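Local structure of nuclear RNA export factor 2, Panoramix fusion (Drosophila melanogaster, 6OPF) at residues Lys45-Lys50 with His54-Leu59; Trp38-Ala43 with Glu87-Gln92. The protein acts with Panoramix, Piwi and Nxt1 in co-transcriptional transposon silencing, its C-terminal TAP-C (UBA-like) domain binding Panoramix, and may take part in mRNA export. One frame throughout, in Å; residues are numbered along the deposited sequence.

Contact 1 (Lys45-Lys50 with His54-Leu59)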
loop_
_atom_site.group_PDB
_atom_site.type_symbol
_atom_site.label_atom_id
_atom_site.label_comp_id
_atom_site.label_asym_id
_atom_site.label_seq_id
_atom_site.Cartn_x
_atom_site.Cartn_y
_atom_site.Cartn_z
ATOM N N LYS D 45 -26.604 -1.078 9.442
ATOM C CA LYS D 45 -27.737 -0.705 8.604
ATOM C C LYS D 45 -27.371 -0.715 7.124
ATOM O O LYS D 45 -28.188 -1.116 6.277
ATOM C CB LYS D 45 -28.265 0.663 9.033
ATOM C CG LYS D 45 -29.305 0.566 10.155
ATOM C CD LYS D 45 -29.935 1.916 10.439
ATOM C CE LYS D 45 -29.266 2.592 11.632
ATOM N NZ LYS D 45 -29.928 3.879 11.989
ATOM N N LEU D 46 -26.160 -0.256 6.792
ATOM C CA LEU D 46 -25.687 -0.339 5.413
ATOM C C LEU D 46 -25.578 -1.788 4.970
ATOM O O LEU D 46 -25.996 -2.149 3.857
ATOM C CB LEU D 46 -24.333 0.352 5.269
ATOM C CG LEU D 46 -24.312 1.787 4.761
ATOM C CD1 LEU D 46 -22.925 2.386 4.971
ATOM C CD2 LEU D 46 -24.725 1.851 3.288
ATOM N N PHE D 47 -24.988 -2.629 5.826
ATOM C CA PHE D 47 -24.925 -4.058 5.552
ATOM C C PHE D 47 -26.296 -4.601 5.175
ATOM O O PHE D 47 -26.455 -5.265 4.142
ATOM C CB PHE D 47 -24.378 -4.796 6.773
ATOM C CG PHE D 47 -24.629 -6.266 6.739
ATOM C CD1 PHE D 47 -24.134 -7.038 5.694
ATOM C CD2 PHE D 47 -25.359 -6.879 7.751
ATOM C CE1 PHE D 47 -24.355 -8.398 5.658
ATOM C CE2 PHE D 47 -25.584 -8.246 7.733
ATOM C CZ PHE D 47 -25.089 -9.010 6.688
ATOM N N ILE D 48 -27.304 -4.308 6.001
ATOM C CA ILE D 48 -28.649 -4.825 5.757
ATOM C C ILE D 48 -29.203 -4.291 4.438
ATOM O O ILE D 48 -29.812 -5.036 3.661
ATOM C CB ILE D 48 -29.581 -4.482 6.934
ATOM C CG1 ILE D 48 -29.164 -5.250 8.190
ATOM C CG2 ILE D 48 -31.030 -4.789 6.567
ATOM C CD1 ILE D 48 -29.719 -4.667 9.453
ATOM N N GLN D 49 -29.010 -2.995 4.178
ATOM C CA GLN D 49 -29.445 -2.400 2.914
ATOM C C GLN D 49 -28.750 -3.052 1.725
ATOM O O GLN D 49 -29.406 -3.490 0.770
ATOM C CB GLN D 49 -29.172 -0.888 2.924
ATOM C CG GLN D 49 -29.537 -0.165 1.617
ATOM C CD GLN D 49 -28.425 -0.203 0.564
ATOM O OE1 GLN D 49 -27.348 0.373 0.752
ATOM N NE2 GLN D 49 -28.689 -0.879 -0.555
ATOM N N LYS D 50 -27.411 -3.082 1.748
ATOM C CA LYS D 50 -26.652 -3.715 0.676
ATOM C C LYS D 50 -27.116 -5.144 0.444
ATOM O O LYS D 50 -27.315 -5.561 -0.704
ATOM C CB LYS D 50 -25.156 -3.694 0.990
ATOM C CG LYS D 50 -24.431 -2.447 0.521
ATOM C CD LYS D 50 -22.975 -2.422 0.982
ATOM C CE LYS D 50 -22.433 -0.999 1.064
ATOM N NZ LYS D 50 -22.720 -0.205 -0.177
ATOM N N HIS D 54 -29.248 -7.282 -2.882
ATOM C CA HIS D 54 -28.546 -8.407 -3.502
ATOM C C HIS D 54 -27.134 -8.020 -3.920
ATOM O O HIS D 54 -26.614 -8.525 -4.918
ATOM C CB HIS D 54 -29.319 -8.967 -4.701
ATOM C CG HIS D 54 -30.584 -9.669 -4.325
ATOM N ND1 HIS D 54 -31.629 -9.035 -3.687
ATOM C CD2 HIS D 54 -30.962 -10.961 -4.476
ATOM C CE1 HIS D 54 -32.598 -9.905 -3.463
ATOM N NE2 HIS D 54 -32.220 -11.080 -3.935
ATOM N N GLU D 55 -26.514 -7.101 -3.162
ATOM C CA GLU D 55 -25.148 -6.683 -3.465
ATOM C C GLU D 55 -24.104 -7.657 -2.941
ATOM O O GLU D 55 -22.971 -7.660 -3.435
ATOM C CB GLU D 55 -24.866 -5.294 -2.890
ATOM C CG GLU D 55 -25.368 -4.128 -3.719
ATOM C CD GLU D 55 -24.804 -2.786 -3.259
ATOM O OE1 GLU D 55 -25.617 -1.881 -2.967
ATOM O OE2 GLU D 55 -23.556 -2.633 -3.197
ATOM N N ILE D 56 -24.446 -8.476 -1.952
ATOM C CA ILE D 56 -23.451 -9.278 -1.250
ATOM C C ILE D 56 -23.693 -10.743 -1.590
ATOM O O ILE D 56 -24.744 -11.296 -1.235
ATOM C CB ILE D 56 -23.479 -9.044 0.265
ATOM C CG1 ILE D 56 -23.361 -7.552 0.576
ATOM C CG2 ILE D 56 -22.343 -9.837 0.925
ATOM C CD1 ILE D 56 -23.474 -7.207 2.061
ATOM N N PRO D 57 -22.772 -11.398 -2.296
ATOM C CA PRO D 57 -22.983 -12.801 -2.663
ATOM C C PRO D 57 -22.908 -13.722 -1.453
ATOM O O PRO D 57 -22.268 -13.409 -0.443
ATOM C CB PRO D 57 -21.848 -13.079 -3.658
ATOM C CG PRO D 57 -20.802 -12.021 -3.358
ATOM C CD PRO D 57 -21.583 -10.818 -2.952
ATOM N N ASP D 58 -23.585 -14.875 -1.566
ATOM C CA ASP D 58 -23.579 -15.848 -0.475
ATOM C C ASP D 58 -22.154 -16.229 -0.067
ATOM O O ASP D 58 -21.860 -16.355 1.125
ATOM C CB ASP D 58 -24.368 -17.091 -0.873
ATOM C CG ASP D 58 -25.881 -16.848 -0.942
ATOM O OD1 ASP D 58 -26.343 -15.723 -0.668
ATOM O OD2 ASP D 58 -26.604 -17.820 -1.246
ATOM N N LEU D 59 -21.241 -16.374 -1.018
ATOM C CA LEU D 59 -19.839 -16.740 -0.677
ATOM C C LEU D 59 -19.177 -15.706 0.230
ATOM O O LEU D 59 -18.220 -16.055 0.852
ATOM C CB LEU D 59 -18.917 -16.877 -1.893
ATOM C CG LEU D 59 -19.491 -16.995 -3.287
ATOM C CD1 LEU D 59 -18.908 -15.918 -4.206
ATOM C CD2 LEU D 59 -19.198 -18.381 -3.854
#
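Phe47 and Ile56 meet where helix 40-52 of the Nxf2 TAP-C (UBA-like) domain ends in a Schellman motif and the departing chain folds Glu55 and Ile56 against its last turns. Phe47 sets out away from 54-59, but with CG anti to the backbone N (chi1 164°) the ring swings back, and its CD1 edge takes the Ile56 CD1 methyl close to the ring plane at 3.7 Å. Phe18 and Thr22 of helix 8-22 also touch this ring, as does Ala86 of the fused Panoramix helix, while Ile56 leans on Trp28. Two residues on, Gln49 bends at chi2 and brings NE2 only to within 4.0 Å of Glu55 OE1, not a hydrogen bond, the amide and carboxylate planes turned 49° against each other. Lys50 carries most of the contact. Its O accepts from Glu55 N at 3.0 Å, a nearly straight bond (159°) that closes the motif around His54, the positive-phi C-prime residue. Its CB rests on Ile56 CD1, and its side chain crosses that of Glu55 at a slant, CG lying 3.7 Å from Glu55 OE1. A final bend at chi4 leaves Lys50 NZ in a long, weak salt bridge with Glu55 OE2, 4.0 Å away.

Contact 2 (Trp38-Ala43 with Glu87-Gln92)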
loop_
_atom_site.group_PDB
_atom_site.type_symbol
_atom_site.label_atom_id
_atom_site.label_comp_id
_atom_site.label_asym_id
_atom_site.label_seq_id
_atom_site.Cartn_x
_atom_site.Cartn_y
_atom_site.Cartn_z
ATOM N N TRP D 38 -17.024 4.632 10.376
ATOM C CA TRP D 38 -16.678 3.883 11.580
ATOM C C TRP D 38 -17.772 3.911 12.635
ATOM O O TRP D 38 -17.525 3.517 13.786
ATOM C CB TRP D 38 -15.346 4.364 12.162
ATOM C CG TRP D 38 -14.281 4.153 11.161
ATOM C CD1 TRP D 38 -13.920 4.996 10.148
ATOM C CD2 TRP D 38 -13.497 2.972 11.002
ATOM N NE1 TRP D 38 -12.917 4.424 9.393
ATOM C CE2 TRP D 38 -12.643 3.178 9.897
ATOM C CE3 TRP D 38 -13.419 1.760 11.699
ATOM C CZ2 TRP D 38 -11.716 2.216 9.477
ATOM C CZ3 TRP D 38 -12.497 0.802 11.278
ATOM C CH2 TRP D 38 -11.660 1.039 10.180
ATOM N N ASP D 39 -18.982 4.335 12.268
ATOM C CA ASP D 39 -20.126 4.253 13.165
ATOM C C ASP D 39 -20.725 2.861 13.056
ATOM O O ASP D 39 -21.238 2.474 11.995
ATOM C CB ASP D 39 -21.181 5.312 12.853
ATOM C CG ASP D 39 -22.296 5.332 13.891
ATOM O OD1 ASP D 39 -22.131 6.032 14.916
ATOM O OD2 ASP D 39 -23.308 4.623 13.710
ATOM N N PHE D 40 -20.666 2.119 14.160
ATOM C CA PHE D 40 -21.076 0.723 14.136
ATOM C C PHE D 40 -22.550 0.574 13.770
ATOM O O PHE D 40 -22.920 -0.337 13.019
ATOM C CB PHE D 40 -20.793 0.078 15.490
ATOM C CG PHE D 40 -20.666 -1.399 15.424
ATOM C CD1 PHE D 40 -19.440 -1.990 15.173
ATOM C CD2 PHE D 40 -21.778 -2.206 15.596
ATOM C CE1 PHE D 40 -19.324 -3.361 15.106
ATOM C CE2 PHE D 40 -21.670 -3.576 15.530
ATOM C CZ PHE D 40 -20.444 -4.157 15.278
ATOM N N GLU D 41 -23.409 1.449 14.295
ATOM C CA GLU D 41 -24.835 1.342 14.002
ATOM C C GLU D 41 -25.117 1.626 12.531
ATOM O O GLU D 41 -25.927 0.937 11.900
ATOM C CB GLU D 41 -25.621 2.299 14.894
ATOM C CG GLU D 41 -27.123 2.244 14.698
ATOM C CD GLU D 41 -27.849 3.367 15.434
ATOM O OE1 GLU D 41 -27.200 4.099 16.217
ATOM O OE2 GLU D 41 -29.070 3.521 15.220
ATOM N N ARG D 42 -24.465 2.646 11.972
ATOM C CA ARG D 42 -24.651 2.942 10.555
ATOM C C ARG D 42 -24.164 1.785 9.688
ATOM O O ARG D 42 -24.796 1.441 8.677
ATOM C CB ARG D 42 -23.920 4.240 10.201
ATOM C CG ARG D 42 -24.242 4.820 8.820
ATOM C CD ARG D 42 -23.872 6.296 8.770
ATOM N NE ARG D 42 -24.011 6.918 10.090
ATOM C CZ ARG D 42 -23.060 7.633 10.692
ATOM N NH1 ARG D 42 -21.889 7.825 10.093
ATOM N NH2 ARG D 42 -23.275 8.155 11.896
ATOM N N ALA D 43 -23.055 1.150 10.091
ATOM C CA ALA D 43 -22.485 0.059 9.305
ATOM C C ALA D 43 -23.412 -1.153 9.265
ATOM O O ALA D 43 -23.555 -1.792 8.216
ATOM C CB ALA D 43 -21.120 -0.327 9.859
ATOM N N GLU D 87 -29.523 -7.540 12.759
ATOM C CA GLU D 87 -30.731 -6.906 13.277
ATOM C C GLU D 87 -30.799 -7.015 14.796
ATOM O O GLU D 87 -31.115 -6.035 15.480
ATOM C CB GLU D 87 -31.965 -7.516 12.615
ATOM C CG GLU D 87 -32.070 -7.187 11.116
ATOM C CD GLU D 87 -33.178 -7.958 10.417
ATOM O OE1 GLU D 87 -33.731 -7.434 9.422
ATOM O OE2 GLU D 87 -33.503 -9.084 10.865
ATOM N N LEU D 88 -30.473 -8.180 15.349
ATOM C CA LEU D 88 -30.486 -8.319 16.805
ATOM C C LEU D 88 -29.514 -7.342 17.472
ATOM O O LEU D 88 -29.875 -6.652 18.433
ATOM C CB LEU D 88 -30.164 -9.756 17.206
ATOM C CG LEU D 88 -30.155 -9.981 18.728
ATOM C CD1 LEU D 88 -31.488 -9.528 19.358
ATOM C CD2 LEU D 88 -29.847 -11.442 19.055
ATOM N N VAL D 89 -28.269 -7.282 16.984
ATOM C CA VAL D 89 -27.286 -6.349 17.539
ATOM C C VAL D 89 -27.736 -4.907 17.325
ATOM O O VAL D 89 -27.610 -4.061 18.221
ATOM C CB VAL D 89 -25.897 -6.600 16.922
ATOM C CG1 VAL D 89 -24.898 -5.547 17.396
ATOM C CG2 VAL D 89 -25.405 -8.005 17.258
ATOM N N LEU D 90 -28.250 -4.603 16.127
ATOM C CA LEU D 90 -28.856 -3.301 15.871
ATOM C C LEU D 90 -29.914 -2.982 16.919
ATOM O O LEU D 90 -29.969 -1.863 17.441
ATOM C CB LEU D 90 -29.475 -3.281 14.472
ATOM C CG LEU D 90 -28.925 -2.357 13.386
ATOM C CD1 LEU D 90 -29.827 -2.444 12.154
ATOM C CD2 LEU D 90 -28.824 -0.918 13.870
ATOM N N GLU D 91 -30.770 -3.965 17.228
ATOM C CA GLU D 91 -31.789 -3.800 18.263
ATOM C C GLU D 91 -31.169 -3.388 19.592
ATOM O O GLU D 91 -31.654 -2.467 20.259
ATOM C CB GLU D 91 -32.569 -5.104 18.440
ATOM C CG GLU D 91 -33.830 -5.244 17.627
ATOM C CD GLU D 91 -34.503 -6.591 17.860
ATOM O OE1 GLU D 91 -34.876 -6.876 19.028
ATOM O OE2 GLU D 91 -34.650 -7.363 16.879
ATOM N N GLN D 92 -30.103 -4.081 20.003
ATOM C CA GLN D 92 -29.478 -3.791 21.289
ATOM C C GLN D 92 -28.879 -2.394 21.312
ATOM O O GLN D 92 -28.850 -1.742 22.362
ATOM C CB GLN D 92 -28.413 -4.840 21.601
ATOM C CG GLN D 92 -28.938 -6.271 21.600
ATOM C CD GLN D 92 -30.236 -6.415 22.379
ATOM O OE1 GLN D 92 -30.334 -6.007 23.538
ATOM N NE2 GLN D 92 -31.246 -6.992 21.735
#
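Leu90 of the Panoramix helix sets its CD2 methyl against Glu41 of the Nxf2 TAP-C domain, joining helix 75-93 to the first turn of helix 40-52 across the two parts of an engineered fusion. The methyl meets Glu41 CG at 3.7 Å, the two side chains crossing at about a right angle, and also lies 4.0 Å from Glu41 O. Beside this pair, Phe40 offers a ring edge: its CE2 approaches Val89 CG1, which sits near the ring plane at 4.2 Å. Glu41 can use its methylene here because CG stands anti to the backbone N (chi1 -178°) and the chain beyond stays extended, carrying the carboxylate on to Gln94, whose NE2 is hydrogen-bonded to OE2. Farther out, Leu44 touches Val89, and Lys14 and Leu17 of helix 8-22 pack on Phe40. The helix start behind Phe40 and Glu41 is fixed by Asp39 at the N-cap, where OD2 accepts from Arg42 N at 2.9 Å through its anti lone pair. Asp39 CB lies 3.5 Å above one face of the Arg42 guanidinium, toward its rim; Asp39 OD1 stands well out of that plane, giving only a long charge pairing with NH2. Between 38-43 and 87-92 the chemistry is thus apolar, supplied partly by the methylene of a charged residue, and implies a small surface seam with little directional hold.

How the contacts relate
Both contacts use helix 40-52, contact 2 at its first turn and contact 1 at its end, with centres about 14 Å apart. Contact 1 lies within the Nxf2 part and is partly buried, reaching the core through two apolar side chains; contact 2 is a surface contact between Nxf2 and the fused Panoramix helix. Local backbone bonding governs the helix end in contact 1, whereas contact 2 has only van der Waals packing between its segments. Along the chain, contact 1 is nested inside the loop closed by contact 2. They meet through Leu90, whose CD1 packs on Ile48 CD1 (3.5 Å) and Lys45 CG (3.7 Å), continuing the Panoramix interface along helix 40-52.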